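Local structure of AGR_C_1268p (Agrobacterium tumefaciens str. C58, 2GHS) at residues L43-G53 / W65-L76; L287-L295 / N303-E311. The protein probably acts as a metal-dependent gluconolactonase of the SMP-30/regucalcin family, binding one divalent cation per subunit. One frame throughout, in Å; residues are numbered along the deposited sequence.

Interaction 1 of 2, residues L43-G53 / W65-L76. With EDO (1,2-ethanediol), chain D.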
loop_
_atom_site.group_PDB
_atom_site.type_symbol
_atom_site.label_atom_id
_atom_site.label_comp_id
_atom_site.label_asym_id
_atom_site.label_seq_id
_atom_site.Cartn_x
_atom_site.Cartn_y
_atom_site.Cartn_z
ATOM N N LEU A 43 -12.332 -9.003 8.133
ATOM C CA LEU A 43 -12.827 -7.653 8.420
ATOM C C LEU A 43 -13.938 -7.230 7.485
ATOM O O LEU A 43 -14.829 -6.468 7.900
ATOM C CB LEU A 43 -11.708 -6.633 8.346
ATOM C CG LEU A 43 -10.646 -6.703 9.428
ATOM C CD1 LEU A 43 -9.581 -5.658 9.193
ATOM C CD2 LEU A 43 -11.277 -6.552 10.786
ATOM N N ASP A 44 -13.875 -7.677 6.245
ATOM C CA ASP A 44 -14.893 -7.370 5.265
ATOM C C ASP A 44 -15.046 -8.585 4.360
ATOM O O ASP A 44 -14.091 -9.026 3.735
ATOM C CB ASP A 44 -14.504 -6.097 4.473
ATOM C CG ASP A 44 -15.524 -5.709 3.401
ATOM O OD1 ASP A 44 -16.690 -6.136 3.459
ATOM O OD2 ASP A 44 -15.154 -4.980 2.469
ATOM N N GLU A 45 -16.267 -9.096 4.307
ATOM C CA GLU A 45 -16.619 -10.249 3.491
ATOM C C GLU A 45 -16.827 -9.936 2.016
ATOM O O GLU A 45 -16.947 -10.850 1.209
ATOM C CB GLU A 45 -17.860 -10.919 4.072
ATOM C CG GLU A 45 -17.700 -11.410 5.524
ATOM C CD GLU A 45 -17.008 -12.777 5.689
ATOM O OE1 GLU A 45 -16.643 -13.390 4.655
ATOM O OE2 GLU A 45 -16.840 -13.231 6.867
ATOM N N THR A 46 -16.837 -8.661 1.634
ATOM C CA THR A 46 -16.955 -8.293 0.226
ATOM C C THR A 46 -15.647 -8.563 -0.463
ATOM O O THR A 46 -14.634 -8.055 -0.025
ATOM C CB THR A 46 -17.215 -6.787 0.073
ATOM O OG1 THR A 46 -18.266 -6.402 0.948
ATOM C CG2 THR A 46 -17.570 -6.418 -1.348
ATOM N N PRO A 47 -15.653 -9.358 -1.531
ATOM C CA PRO A 47 -14.389 -9.578 -2.257
ATOM C C PRO A 47 -14.020 -8.436 -3.164
ATOM O O PRO A 47 -14.861 -7.912 -3.910
ATOM C CB PRO A 47 -14.640 -10.867 -3.060
ATOM C CG PRO A 47 -16.125 -11.048 -3.080
ATOM C CD PRO A 47 -16.789 -10.102 -2.127
HETATM N N MSE A 48 -12.741 -8.081 -3.138
HETATM C CA MSE A 48 -12.206 -7.028 -3.977
HETATM C C MSE A 48 -11.572 -7.628 -5.205
HETATM O O MSE A 48 -10.765 -8.550 -5.105
HETATM C CB MSE A 48 -11.093 -6.272 -3.253
HETATM C CG MSE A 48 -11.470 -5.689 -1.936
HETATM SE SE MSE A 48 -12.727 -4.159 -2.086
HETATM C CE MSE A 48 -14.338 -5.140 -1.798
ATOM N N LEU A 49 -11.887 -7.066 -6.364
ATOM C CA LEU A 49 -11.183 -7.452 -7.592
ATOM C C LEU A 49 -9.708 -7.119 -7.434
ATOM O O LEU A 49 -8.846 -7.961 -7.702
ATOM C CB LEU A 49 -11.805 -6.748 -8.790
ATOM C CG LEU A 49 -11.180 -7.006 -10.133
ATOM C CD1 LEU A 49 -11.307 -8.474 -10.440
ATOM C CD2 LEU A 49 -11.891 -6.098 -11.168
ATOM N N LEU A 50 -9.408 -5.918 -6.929
ATOM C CA LEU A 50 -8.016 -5.535 -6.687
ATOM C C LEU A 50 -7.973 -4.641 -5.456
ATOM O O LEU A 50 -7.954 -3.397 -5.545
ATOM C CB LEU A 50 -7.397 -4.878 -7.931
ATOM C CG LEU A 50 -5.896 -4.570 -7.822
ATOM C CD1 LEU A 50 -5.130 -5.759 -7.360
ATOM C CD2 LEU A 50 -5.321 -4.043 -9.146
ATOM N N GLY A 51 -8.010 -5.281 -4.289
ATOM C CA GLY A 51 -7.952 -4.566 -3.050
ATOM C C GLY A 51 -6.552 -4.035 -2.873
ATOM O O GLY A 51 -5.584 -4.809 -3.054
ATOM N N GLU A 52 -6.415 -2.739 -2.541
ATOM C CA GLU A 52 -5.086 -2.119 -2.413
ATOM C C GLU A 52 -5.078 -0.834 -1.608
ATOM O O GLU A 52 -6.137 -0.254 -1.299
ATOM C CB GLU A 52 -4.492 -1.796 -3.811
ATOM C CG GLU A 52 -3.443 -2.776 -4.382
ATOM C CD GLU A 52 -2.071 -2.799 -3.632
ATOM O OE1 GLU A 52 -1.950 -2.120 -2.561
ATOM O OE2 GLU A 52 -1.136 -3.515 -4.139
ATOM N N GLY A 53 -3.871 -0.384 -1.245
ATOM C CA GLY A 53 -3.747 0.904 -0.612
ATOM C C GLY A 53 -4.418 1.131 0.748
ATOM O O GLY A 53 -4.866 2.250 1.015
ATOM N N TRP A 65 -9.518 1.671 2.139
ATOM C CA TRP A 65 -8.722 1.019 1.081
ATOM C C TRP A 65 -9.406 1.214 -0.254
ATOM O O TRP A 65 -10.522 1.769 -0.315
ATOM C CB TRP A 65 -8.484 -0.473 1.368
ATOM C CG TRP A 65 -9.685 -1.329 1.401
ATOM C CD1 TRP A 65 -10.258 -1.987 0.343
ATOM C CD2 TRP A 65 -10.450 -1.671 2.553
ATOM N NE1 TRP A 65 -11.342 -2.703 0.781
ATOM C CE2 TRP A 65 -11.475 -2.530 2.136
ATOM C CE3 TRP A 65 -10.363 -1.322 3.910
ATOM C CZ2 TRP A 65 -12.425 -3.032 3.008
ATOM C CZ3 TRP A 65 -11.308 -1.843 4.792
ATOM C CH2 TRP A 65 -12.327 -2.678 4.324
ATOM N N PHE A 66 -8.746 0.781 -1.329
ATOM C CA PHE A 66 -9.317 0.904 -2.632
ATOM C C PHE A 66 -9.617 -0.434 -3.283
ATOM O O PHE A 66 -8.987 -1.437 -3.001
ATOM C CB PHE A 66 -8.357 1.681 -3.563
ATOM C CG PHE A 66 -8.085 3.075 -3.132
ATOM C CD1 PHE A 66 -7.033 3.346 -2.253
ATOM C CD2 PHE A 66 -8.836 4.114 -3.624
ATOM C CE1 PHE A 66 -6.767 4.659 -1.849
ATOM C CE2 PHE A 66 -8.603 5.414 -3.227
ATOM C CZ PHE A 66 -7.573 5.689 -2.329
ATOM N N ASN A 67 -10.587 -0.404 -4.188
ATOM C CA ASN A 67 -10.795 -1.459 -5.203
ATOM C C ASN A 67 -10.394 -0.827 -6.522
ATOM O O ASN A 67 -11.196 -0.169 -7.148
ATOM C CB ASN A 67 -12.229 -1.928 -5.200
ATOM C CG ASN A 67 -12.442 -3.201 -6.006
ATOM O OD1 ASN A 67 -11.499 -3.806 -6.477
ATOM N ND2 ASN A 67 -13.705 -3.613 -6.142
ATOM N N ILE A 68 -9.116 -0.974 -6.872
ATOM C CA ILE A 68 -8.497 -0.055 -7.847
ATOM C C ILE A 68 -9.258 -0.045 -9.170
ATOM O O ILE A 68 -9.697 1.009 -9.652
ATOM C CB ILE A 68 -6.995 -0.379 -8.125
ATOM C CG1 ILE A 68 -6.137 -0.125 -6.898
ATOM C CG2 ILE A 68 -6.481 0.513 -9.309
ATOM C CD1 ILE A 68 -4.667 -0.400 -7.168
ATOM N N LEU A 69 -9.395 -1.214 -9.760
ATOM C CA LEU A 69 -9.919 -1.351 -11.122
ATOM C C LEU A 69 -11.403 -1.025 -11.208
ATOM O O LEU A 69 -11.873 -0.685 -12.260
ATOM C CB LEU A 69 -9.672 -2.772 -11.645
ATOM C CG LEU A 69 -8.196 -3.237 -11.607
ATOM C CD1 LEU A 69 -8.042 -4.659 -12.117
ATOM C CD2 LEU A 69 -7.320 -2.288 -12.413
ATOM N N GLU A 70 -12.127 -1.078 -10.086
ATOM C CA GLU A 70 -13.555 -0.721 -10.065
ATOM C C GLU A 70 -13.833 0.722 -9.584
ATOM O O GLU A 70 -15.001 1.123 -9.414
ATOM C CB GLU A 70 -14.339 -1.698 -9.183
ATOM C CG GLU A 70 -14.255 -3.137 -9.670
ATOM C CD GLU A 70 -15.249 -3.483 -10.776
ATOM O OE1 GLU A 70 -15.719 -2.585 -11.507
ATOM O OE2 GLU A 70 -15.568 -4.685 -10.896
ATOM N N ARG A 71 -12.778 1.482 -9.327
ATOM C CA ARG A 71 -12.900 2.914 -8.981
ATOM C C ARG A 71 -13.697 3.111 -7.688
ATOM O O ARG A 71 -14.623 3.904 -7.646
ATOM C CB ARG A 71 -13.488 3.724 -10.132
ATOM C CG ARG A 71 -12.744 3.591 -11.431
ATOM C CD ARG A 71 -13.244 4.588 -12.519
ATOM N NE ARG A 71 -14.704 4.603 -12.499
ATOM C CZ ARG A 71 -15.491 3.747 -13.126
ATOM N NH1 ARG A 71 -14.989 2.905 -13.988
ATOM N NH2 ARG A 71 -16.806 3.791 -12.950
ATOM N N GLU A 72 -13.374 2.310 -6.677
ATOM C CA GLU A 72 -14.068 2.438 -5.359
ATOM C C GLU A 72 -13.120 2.745 -4.229
ATOM O O GLU A 72 -12.028 2.202 -4.186
ATOM C CB GLU A 72 -14.789 1.144 -5.000
ATOM C CG GLU A 72 -15.873 0.738 -5.956
ATOM C CD GLU A 72 -16.340 -0.703 -5.746
ATOM O OE1 GLU A 72 -15.671 -1.552 -5.074
ATOM O OE2 GLU A 72 -17.433 -0.985 -6.311
ATOM N N LEU A 73 -13.575 3.582 -3.316
ATOM C CA LEU A 73 -12.888 3.865 -2.069
ATOM C C LEU A 73 -13.775 3.275 -0.967
ATOM O O LEU A 73 -14.928 3.707 -0.793
ATOM C CB LEU A 73 -12.762 5.383 -1.851
ATOM C CG LEU A 73 -12.230 5.901 -0.506
ATOM C CD1 LEU A 73 -10.859 5.380 -0.194
ATOM C CD2 LEU A 73 -12.218 7.403 -0.527
ATOM N N HIS A 74 -13.219 2.304 -0.239
ATOM C CA HIS A 74 -13.909 1.559 0.798
ATOM C C HIS A 74 -13.554 2.114 2.157
ATOM O O HIS A 74 -12.416 2.473 2.405
ATOM C CB HIS A 74 -13.486 0.078 0.689
ATOM C CG HIS A 74 -14.064 -0.575 -0.506
ATOM N ND1 HIS A 74 -15.159 -1.411 -0.409
ATOM C CD2 HIS A 74 -13.805 -0.445 -1.827
ATOM C CE1 HIS A 74 -15.510 -1.803 -1.624
ATOM N NE2 HIS A 74 -14.721 -1.215 -2.504
ATOM N N GLU A 75 -14.581 2.177 3.006
ATOM C CA GLU A 75 -14.488 2.781 4.342
ATOM C C GLU A 75 -15.112 1.781 5.323
ATOM O O GLU A 75 -16.228 1.333 5.109
ATOM C CB GLU A 75 -15.288 4.078 4.361
ATOM C CG GLU A 75 -15.276 4.803 5.678
ATOM C CD GLU A 75 -16.142 6.058 5.716
ATOM O OE1 GLU A 75 -16.820 6.394 4.715
ATOM O OE2 GLU A 75 -16.130 6.728 6.780
ATOM N N LEU A 76 -14.360 1.439 6.380
ATOM C CA LEU A 76 -14.808 0.514 7.399
ATOM C C LEU A 76 -14.556 1.110 8.761
ATOM O O LEU A 76 -13.413 1.254 9.180
ATOM C CB LEU A 76 -14.058 -0.825 7.297
ATOM C CG LEU A 76 -14.446 -1.881 8.355
ATOM C CD1 LEU A 76 -15.908 -2.260 8.232
ATOM C CD2 LEU A 76 -13.554 -3.107 8.275
HETATM C C1 EDO D . -0.441 -4.379 -8.922
HETATM O O1 EDO D . -1.548 -3.490 -8.739
HETATM C C2 EDO D . -0.089 -4.942 -7.538
HETATM O O2 EDO D . 0.316 -3.889 -6.632
HETATM O O HOH W 1 -14.709 -6.162 -6.852
#
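Selenomethionine Met48 touches two aromatic rings of the facing strands, each in a different way. Its SE lies over the face of the His74 imidazole, 3.7 Å from the ring centroid, but only at the edge of the Trp65 indole, near its plane, with SE 3.5 Å from NE1. This Met-aromatic contact depends on a side chain bent at both chi2 (-70°) and chi3 (96°), which also brings CE 3.5 Å from His74 CE1. Farther along the same indole edge, Asp44 OD2 lies near CZ2, while its carboxylate is salt-bridged to Lys83.

Beside the selenium, Asn67 extends its amide toward the backbone of the loop before strand 51-57, CG anti to the backbone N (chi1 -168°). Leu50 N donates to Asn67 OD1 at 3.0 Å in a nearly linear bond. The other end of the amide, ND2, donates to Glu72 OE1 and to a water that also accepts from Leu49 N. Glu72 OE1 accepts a second hydrogen bond, from His74 NE2, the two donors arriving from opposite faces of the carboxylate, so one oxygen fixes both the Asn67 amide and the imidazole that SE covers.

Beyond this loop the strands pair as an antiparallel hairpin at the start of a propeller blade. Glu52 and Phe66 form the hydrogen-bonded pair, and Ile68 N donates to Leu50 O. Just past the strand, Ile68 CD1 packs 3.6 Å from Glu52 CB, the two side chains side by side. Glu52 OE1 accepts from Gly53 N through its anti lone pair, whereas OE2 receives a 2.9 Å bond from O2 of a bound ethanediol, probably a crystallisation component. Gly53 N thus holds OE1 while OE2 faces the pocket, which is compatible with the predicted role of Glu52 as a ligand of the divalent metal.

Interaction 2 of 2, residues L287-L295 / N303-E311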
loop_
_atom_site.group_PDB
_atom_site.type_symbol
_atom_site.label_atom_id
_atom_site.label_comp_id
_atom_site.label_asym_id
_atom_site.label_seq_id
_atom_site.Cartn_x
_atom_site.Cartn_y
_atom_site.Cartn_z
ATOM N N LEU A 287 -4.081 -5.279 9.331
ATOM C CA LEU A 287 -5.048 -5.516 8.230
ATOM C C LEU A 287 -4.307 -5.934 6.965
ATOM O O LEU A 287 -3.201 -5.426 6.731
ATOM C CB LEU A 287 -5.865 -4.219 8.009
ATOM C CG LEU A 287 -6.889 -4.146 6.866
ATOM C CD1 LEU A 287 -7.902 -3.079 7.194
ATOM C CD2 LEU A 287 -6.232 -3.823 5.537
ATOM N N VAL A 288 -4.898 -6.820 6.146
ATOM C CA VAL A 288 -4.270 -7.328 4.917
ATOM C C VAL A 288 -5.340 -7.402 3.841
ATOM O O VAL A 288 -6.368 -8.045 4.048
ATOM C CB VAL A 288 -3.681 -8.742 5.133
ATOM C CG1 VAL A 288 -2.982 -9.187 3.912
ATOM C CG2 VAL A 288 -2.755 -8.761 6.363
ATOM N N THR A 289 -5.143 -6.674 2.742
ATOM C CA THR A 289 -5.980 -6.748 1.562
ATOM C C THR A 289 -5.519 -7.846 0.625
ATOM O O THR A 289 -4.356 -8.300 0.637
ATOM C CB THR A 289 -6.020 -5.418 0.786
ATOM O OG1 THR A 289 -4.696 -4.922 0.582
ATOM C CG2 THR A 289 -6.781 -4.374 1.586
ATOM N N SER A 290 -6.442 -8.222 -0.240
ATOM C CA SER A 290 -6.165 -9.221 -1.268
ATOM C C SER A 290 -6.981 -8.953 -2.552
ATOM O O SER A 290 -7.747 -7.996 -2.643
ATOM C CB SER A 290 -6.412 -10.648 -0.754
ATOM O OG SER A 290 -7.790 -10.906 -0.528
ATOM N N ALA A 291 -6.740 -9.775 -3.554
ATOM C CA ALA A 291 -7.312 -9.551 -4.893
ATOM C C ALA A 291 -7.888 -10.830 -5.500
ATOM O O ALA A 291 -7.447 -11.942 -5.198
ATOM C CB ALA A 291 -6.227 -8.979 -5.854
ATOM N N ARG A 292 -8.881 -10.645 -6.388
ATOM C CA ARG A 292 -9.396 -11.694 -7.269
ATOM C C ARG A 292 -8.911 -11.545 -8.717
ATOM O O ARG A 292 -9.208 -12.384 -9.566
ATOM C CB ARG A 292 -10.927 -11.665 -7.289
ATOM C CG ARG A 292 -11.524 -12.293 -6.098
ATOM C CD ARG A 292 -13.040 -12.488 -6.198
ATOM N NE ARG A 292 -13.408 -13.276 -5.024
ATOM C CZ ARG A 292 -14.591 -13.812 -4.776
ATOM N NH1 ARG A 292 -15.602 -13.666 -5.622
ATOM N NH2 ARG A 292 -14.748 -14.505 -3.656
ATOM N N GLU A 293 -8.208 -10.452 -9.008
ATOM C CA GLU A 293 -7.820 -10.119 -10.392
ATOM C C GLU A 293 -7.133 -11.305 -11.071
ATOM O O GLU A 293 -6.239 -11.927 -10.499
ATOM C CB GLU A 293 -6.898 -8.889 -10.409
ATOM C CG GLU A 293 -6.492 -8.342 -11.797
ATOM C CD GLU A 293 -5.264 -7.423 -11.725
ATOM O OE1 GLU A 293 -4.502 -7.503 -10.739
ATOM O OE2 GLU A 293 -5.038 -6.627 -12.663
ATOM N N HIS A 294 -7.591 -11.608 -12.283
ATOM C CA HIS A 294 -7.038 -12.648 -13.149
ATOM C C HIS A 294 -7.461 -14.069 -12.788
ATOM O O HIS A 294 -7.333 -14.955 -13.615
ATOM C CB HIS A 294 -5.509 -12.588 -13.197
ATOM C CG HIS A 294 -4.961 -11.279 -13.675
ATOM N ND1 HIS A 294 -3.940 -10.618 -13.020
ATOM C CD2 HIS A 294 -5.290 -10.509 -14.743
ATOM C CE1 HIS A 294 -3.661 -9.499 -13.672
ATOM N NE2 HIS A 294 -4.468 -9.407 -14.717
ATOM N N LEU A 295 -7.955 -14.304 -11.582
ATOM C CA LEU A 295 -8.295 -15.659 -11.146
ATOM C C LEU A 295 -9.502 -16.188 -11.896
ATOM O O LEU A 295 -10.507 -15.491 -12.031
ATOM C CB LEU A 295 -8.621 -15.672 -9.653
ATOM C CG LEU A 295 -7.476 -15.440 -8.678
ATOM C CD1 LEU A 295 -7.988 -15.517 -7.244
ATOM C CD2 LEU A 295 -6.380 -16.472 -8.921
ATOM N N ASN A 303 -11.758 -21.422 -3.450
ATOM C CA ASN A 303 -11.376 -20.578 -2.322
ATOM C C ASN A 303 -12.129 -19.252 -2.400
ATOM O O ASN A 303 -11.632 -18.267 -2.971
ATOM C CB ASN A 303 -9.861 -20.311 -2.291
ATOM C CG ASN A 303 -9.456 -19.426 -1.121
ATOM O OD1 ASN A 303 -10.295 -19.056 -0.308
ATOM N ND2 ASN A 303 -8.170 -19.105 -1.025
ATOM N N PRO A 304 -13.330 -19.220 -1.816
ATOM C CA PRO A 304 -14.133 -18.017 -1.864
ATOM C C PRO A 304 -13.553 -16.863 -1.060
ATOM O O PRO A 304 -14.043 -15.746 -1.163
ATOM C CB PRO A 304 -15.464 -18.475 -1.245
ATOM C CG PRO A 304 -15.443 -19.945 -1.374
ATOM C CD PRO A 304 -14.034 -20.293 -1.102
ATOM N N GLN A 305 -12.503 -17.111 -0.278
ATOM C CA GLN A 305 -11.896 -16.020 0.461
ATOM C C GLN A 305 -10.895 -15.188 -0.338
ATOM O O GLN A 305 -10.369 -14.199 0.173
ATOM C CB GLN A 305 -11.286 -16.522 1.756
ATOM C CG GLN A 305 -12.325 -17.165 2.669
ATOM C CD GLN A 305 -11.769 -17.397 4.045
ATOM O OE1 GLN A 305 -11.024 -18.346 4.252
ATOM N NE2 GLN A 305 -12.130 -16.546 4.995
ATOM N N HIS A 306 -10.660 -15.537 -1.600
ATOM C CA HIS A 306 -9.858 -14.668 -2.457
ATOM C C HIS A 306 -10.507 -13.309 -2.479
ATOM O O HIS A 306 -11.711 -13.202 -2.713
ATOM C CB HIS A 306 -9.825 -15.161 -3.903
ATOM C CG HIS A 306 -8.928 -16.339 -4.161
ATOM N ND1 HIS A 306 -7.571 -16.314 -3.906
ATOM C CD2 HIS A 306 -9.184 -17.541 -4.722
ATOM C CE1 HIS A 306 -7.040 -17.453 -4.302
ATOM N NE2 HIS A 306 -7.997 -18.226 -4.778
ATOM N N GLY A 307 -9.714 -12.274 -2.291
ATOM C CA GLY A 307 -10.201 -10.888 -2.418
ATOM C C GLY A 307 -10.736 -10.238 -1.148
ATOM O O GLY A 307 -10.957 -9.018 -1.104
ATOM N N LEU A 308 -10.905 -11.035 -0.100
ATOM C CA LEU A 308 -11.390 -10.514 1.167
ATOM C C LEU A 308 -10.291 -9.717 1.879
ATOM O O LEU A 308 -9.123 -9.764 1.523
ATOM C CB LEU A 308 -11.894 -11.686 2.038
ATOM C CG LEU A 308 -13.315 -12.172 1.783
ATOM C CD1 LEU A 308 -13.618 -12.338 0.321
ATOM C CD2 LEU A 308 -13.669 -13.457 2.627
ATOM N N THR A 309 -10.703 -8.949 2.892
ATOM C CA THR A 309 -9.820 -8.119 3.697
ATOM C C THR A 309 -9.808 -8.730 5.089
ATOM O O THR A 309 -10.874 -8.991 5.692
ATOM C CB THR A 309 -10.338 -6.664 3.700
ATOM O OG1 THR A 309 -10.392 -6.170 2.341
ATOM C CG2 THR A 309 -9.500 -5.751 4.521
ATOM N N PHE A 310 -8.609 -9.000 5.577
ATOM C CA PHE A 310 -8.383 -9.753 6.808
ATOM C C PHE A 310 -7.680 -8.947 7.896
ATOM O O PHE A 310 -7.116 -7.914 7.635
ATOM C CB PHE A 310 -7.508 -10.970 6.514
ATOM C CG PHE A 310 -7.982 -11.793 5.360
ATOM C CD1 PHE A 310 -8.995 -12.748 5.515
ATOM C CD2 PHE A 310 -7.422 -11.628 4.077
ATOM C CE1 PHE A 310 -9.476 -13.474 4.396
ATOM C CE2 PHE A 310 -7.887 -12.380 2.980
ATOM C CZ PHE A 310 -8.920 -13.266 3.129
ATOM N N GLU A 311 -7.726 -9.448 9.107
ATOM C CA GLU A 311 -6.839 -9.013 10.197
ATOM C C GLU A 311 -6.093 -10.229 10.714
ATOM O O GLU A 311 -6.697 -11.272 10.993
ATOM C CB GLU A 311 -7.680 -8.404 11.314
ATOM C CG GLU A 311 -6.943 -7.788 12.457
ATOM C CD GLU A 311 -7.922 -7.401 13.546
ATOM O OE1 GLU A 311 -8.566 -6.359 13.443
ATOM O OE2 GLU A 311 -8.107 -8.166 14.513
HETATM O O HOH W 2 -9.040 -6.865 -0.027
HETATM O O HOH W 3 -6.743 -13.555 -3.227
#
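Leu295 and His306 meet at about a right angle, the CD1 methyl of Leu295 standing over the centre of the imidazole, 3.3 Å from its centroid and 10° off the ring normal. This is a close CH-pi contact. The opposite face of the ring is occupied by Asn303 ND2, so the imidazole is sandwiched, and a water at its edge joins ND1 to Ala291 O.

Arg292 runs extended from CG to NE past the type I turn from Asn303 to His306 and brings the edge of its guanidinium against two backbone carbonyls. NE donates to His306 O at 2.9 Å, lying above that carbonyl's plane although the oxygen is close to the guanidinium plane; NH2 adds a weak bond to Pro304 O.

These residues close the end of an antiparallel strand pair, 287-290 with 309-311, the middle strands of a four-stranded sheet whose outer strands are 41-44 and 273-279. The early strand 41-44 thus shares a blade with the last strands of the chain, a Velcro-type closure as in many beta-propellers. Val288 and Phe310 form the hydrogen-bonded pair. On the other face, the CG2 methyl of Thr309 lies 3.9 Å from Leu287 CG.

Past the paired residues, Ser290 holds OG between its backbone N and carbonyl carbon (chi1 69°), which turns the hydroxyl across to Leu308 O. That bond is short, 2.7 Å, and falls in the carbonyl plane on a lone pair. Next to this bond, a water accepts from Ser290 N and donates to Thr309 OG1.

Overall arrangement
The two contacts adjoin, their centres about 10 Å apart, and segment 43-53 links them. It leaves the sheet of interaction 2, where Leu43 N lies 2.8 Å from Thr309 O, and runs on into the hairpin of interaction 1, Met48 N lying 2.9 Å from Gly307 O on the way. Pro47 CB packs 3.3 Å from Arg292 NE, and Leu49 O meets Ala291 CB. Both contacts approach the predicted active site: the side chain of Glu52 lies about 4 Å (nearest atoms) from that of Asp233, the predicted proton donor/acceptor, and that of Ala291 about 7 Å. The ethanediol is also hydrogen-bonded to Arg135 and Asn137, predicted to bind substrate, and to Asn182, a predicted metal ligand.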